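Local coordinates for protein Bpsl2520 (Burkholderia pseudomallei K96243, PDB 6F03) that is of unknown biochemical function but is a secreted, all-helical antigen of the DUF2059 family, probably exported by means of a signal peptide, at residues K47-A52 with T147-P152. Sequence-based numbering, arbitrary orientation.
Sequences KDLLDA and TFYKSP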
loop_
_atom_site.group_PDB
_atom_site.type_symbol
_atom_site.label_atom_id
_atom_site.label_comp_id
_atom_site.label_asym_id
_atom_site.label_seq_id
_atom_site.Cartn_x
_atom_site.Cartn_y
_atom_site.Cartn_z
ATOM N N LYS B 47 -11.422 -3.569 24.812
ATOM C CA LYS B 47 -12.261 -4.668 24.355
ATOM C C LYS B 47 -13.585 -4.151 23.784
ATOM O O LYS B 47 -14.046 -4.636 22.747
ATOM C CB LYS B 47 -12.485 -5.660 25.499
ATOM C CG LYS B 47 -13.394 -6.831 25.153
ATOM C CD LYS B 47 -13.647 -7.658 26.391
ATOM C CE LYS B 47 -14.605 -8.792 26.126
ATOM N NZ LYS B 47 -15.317 -9.147 27.391
ATOM N N ASP B 48 -14.217 -3.173 24.446
ATOM C CA ASP B 48 -15.435 -2.589 23.884
ATOM C C ASP B 48 -15.159 -1.821 22.591
ATOM O O ASP B 48 -15.962 -1.877 21.652
ATOM C CB ASP B 48 -16.135 -1.703 24.907
ATOM C CG ASP B 48 -16.848 -2.516 25.982
ATOM O OD1 ASP B 48 -16.984 -3.749 25.799
ATOM O OD2 ASP B 48 -17.298 -1.924 26.991
ATOM N N LEU B 49 -14.029 -1.115 22.503
ATOM C CA LEU B 49 -13.724 -0.409 21.261
ATOM C C LEU B 49 -13.516 -1.391 20.114
ATOM O O LEU B 49 -14.027 -1.184 19.015
ATOM C CB LEU B 49 -12.496 0.481 21.433
ATOM C CG LEU B 49 -12.121 1.266 20.170
ATOM C CD1 LEU B 49 -13.325 1.961 19.636
ATOM C CD2 LEU B 49 -11.040 2.283 20.448
ATOM N N LEU B 50 -12.743 -2.459 20.352
ATOM C CA LEU B 50 -12.495 -3.463 19.314
ATOM C C LEU B 50 -13.798 -4.085 18.806
ATOM O O LEU B 50 -13.953 -4.333 17.604
ATOM C CB LEU B 50 -11.555 -4.543 19.858
ATOM C CG LEU B 50 -10.103 -4.069 20.099
ATOM C CD1 LEU B 50 -9.230 -5.190 20.648
ATOM C CD2 LEU B 50 -9.521 -3.489 18.818
ATOM N N ASP B 51 -14.738 -4.356 19.707
ATOM C CA ASP B 51 -16.052 -4.848 19.292
ATOM C C ASP B 51 -16.776 -3.838 18.393
ATOM O O ASP B 51 -17.391 -4.212 17.389
ATOM C CB ASP B 51 -16.882 -5.169 20.536
ATOM C CG ASP B 51 -18.250 -5.715 20.207
ATOM O OD1 ASP B 51 -18.311 -6.863 19.697
ATOM O OD2 ASP B 51 -19.259 -5.003 20.473
ATOM N N ALA B 52 -16.705 -2.552 18.730
ATOM C CA ALA B 52 -17.444 -1.543 17.979
ATOM C C ALA B 52 -16.869 -1.313 16.581
ATOM O O ALA B 52 -17.600 -0.890 15.677
ATOM C CB ALA B 52 -17.475 -0.217 18.765
ATOM N N THR B 147 -17.813 5.697 21.900
ATOM C CA THR B 147 -19.047 6.458 21.753
ATOM C C THR B 147 -19.254 6.897 20.309
ATOM O O THR B 147 -20.336 6.720 19.745
ATOM C CB THR B 147 -19.023 7.686 22.661
ATOM O OG1 THR B 147 -19.021 7.268 24.032
ATOM C CG2 THR B 147 -20.249 8.577 22.352
ATOM N N PHE B 148 -18.221 7.457 19.682
ATOM C CA PHE B 148 -18.389 7.857 18.289
ATOM C C PHE B 148 -18.664 6.645 17.389
ATOM O O PHE B 148 -19.537 6.698 16.514
ATOM C CB PHE B 148 -17.177 8.639 17.810
ATOM C CG PHE B 148 -17.119 8.796 16.320
ATOM C CD1 PHE B 148 -17.977 9.672 15.678
ATOM C CD2 PHE B 148 -16.209 8.056 15.562
ATOM C CE1 PHE B 148 -17.941 9.818 14.303
ATOM C CE2 PHE B 148 -16.156 8.194 14.177
ATOM C CZ PHE B 148 -17.027 9.078 13.546
ATOM N N TYR B 149 -17.946 5.537 17.593
ATOM C CA TYR B 149 -18.105 4.397 16.680
ATOM C C TYR B 149 -19.474 3.731 16.802
ATOM O O TYR B 149 -19.984 3.187 15.813
ATOM C CB TYR B 149 -17.011 3.348 16.908
ATOM C CG TYR B 149 -15.680 3.701 16.293
ATOM C CD1 TYR B 149 -15.580 3.981 14.930
ATOM C CD2 TYR B 149 -14.515 3.682 17.042
ATOM C CE1 TYR B 149 -14.350 4.275 14.337
ATOM C CE2 TYR B 149 -13.278 3.974 16.459
ATOM C CZ TYR B 149 -13.219 4.265 15.108
ATOM O OH TYR B 149 -12.031 4.547 14.526
ATOM N N LYS B 150 -20.066 3.733 17.994
ATOM C CA LYS B 150 -21.414 3.217 18.180
ATOM C C LYS B 150 -22.501 4.217 17.790
ATOM O O LYS B 150 -23.649 3.814 17.653
ATOM C CB LYS B 150 -21.616 2.760 19.633
ATOM C CG LYS B 150 -20.725 1.571 19.977
ATOM C CD LYS B 150 -21.200 0.796 21.192
ATOM C CE LYS B 150 -21.965 -0.484 20.788
ATOM N NZ LYS B 150 -21.105 -1.507 20.055
ATOM N N SER B 151 -22.182 5.487 17.570
ATOM C CA SER B 151 -23.198 6.430 17.118
ATOM C C SER B 151 -23.604 6.125 15.678
ATOM O O SER B 151 -22.892 5.419 14.961
ATOM C CB SER B 151 -22.688 7.864 17.235
ATOM O OG SER B 151 -21.707 8.148 16.249
ATOM N N PRO B 152 -24.768 6.619 15.239
ATOM C CA PRO B 152 -25.181 6.350 13.845
ATOM C C PRO B 152 -24.174 6.829 12.812
ATOM O O PRO B 152 -23.958 6.151 11.802
ATOM C CB PRO B 152 -26.503 7.118 13.708
ATOM C CG PRO B 152 -27.027 7.219 15.134
ATOM C CD PRO B 152 -25.806 7.326 16.018
HETATM O O HOH W 1 -18.591 -2.225 22.172
#
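The ring of Y149 meets L49 at its edge: CD1 of L49 lies near the ring plane, 3.3 Å from CD2 of Y149, while CD2 of F148 sits over one face, offset toward the rim. With CG anti to the backbone N (chi1 -179°) and chi2 at 50°, CD1 of the leucine is turned toward that edge. Next to this pair the backbones come closest, at A52 and Y149, whose CA atoms are 6.1 Å apart. CB of A52 points at the partner helix and rests against CB of Y149, at 4.0 Å, and CG of K150, at 3.9 Å. Here the end of helix 40-52 lies against the end of helix 139-150. Toward solvent the character changes. K150 bends at chi3 (100°) and chi4, bringing NZ back over A52 to a long salt bridge of 4.0 Å with OD2 of D51. One water donates to the carbonyl O of D48 at 2.7 Å and reaches D51 OD2 and K150 NZ through weak bonds. Past the helix end, S151 caps helix 152-193 by accepting from the N of G154, and its OG donates to the O of F148 (2.6 Å). Y149 packs on F157 and I158 of that helix and on F157 of the second subunit, whose F148 stacks on F148, so the contact reaches into the dimer interface. With no direct hydrogen bond between the segments, cohesion here probably rests on the buried L49-Y149 contact and the A52 methyl beside it, the long, hydrated ion pair adding a modest electrostatic contribution at the exposed margin.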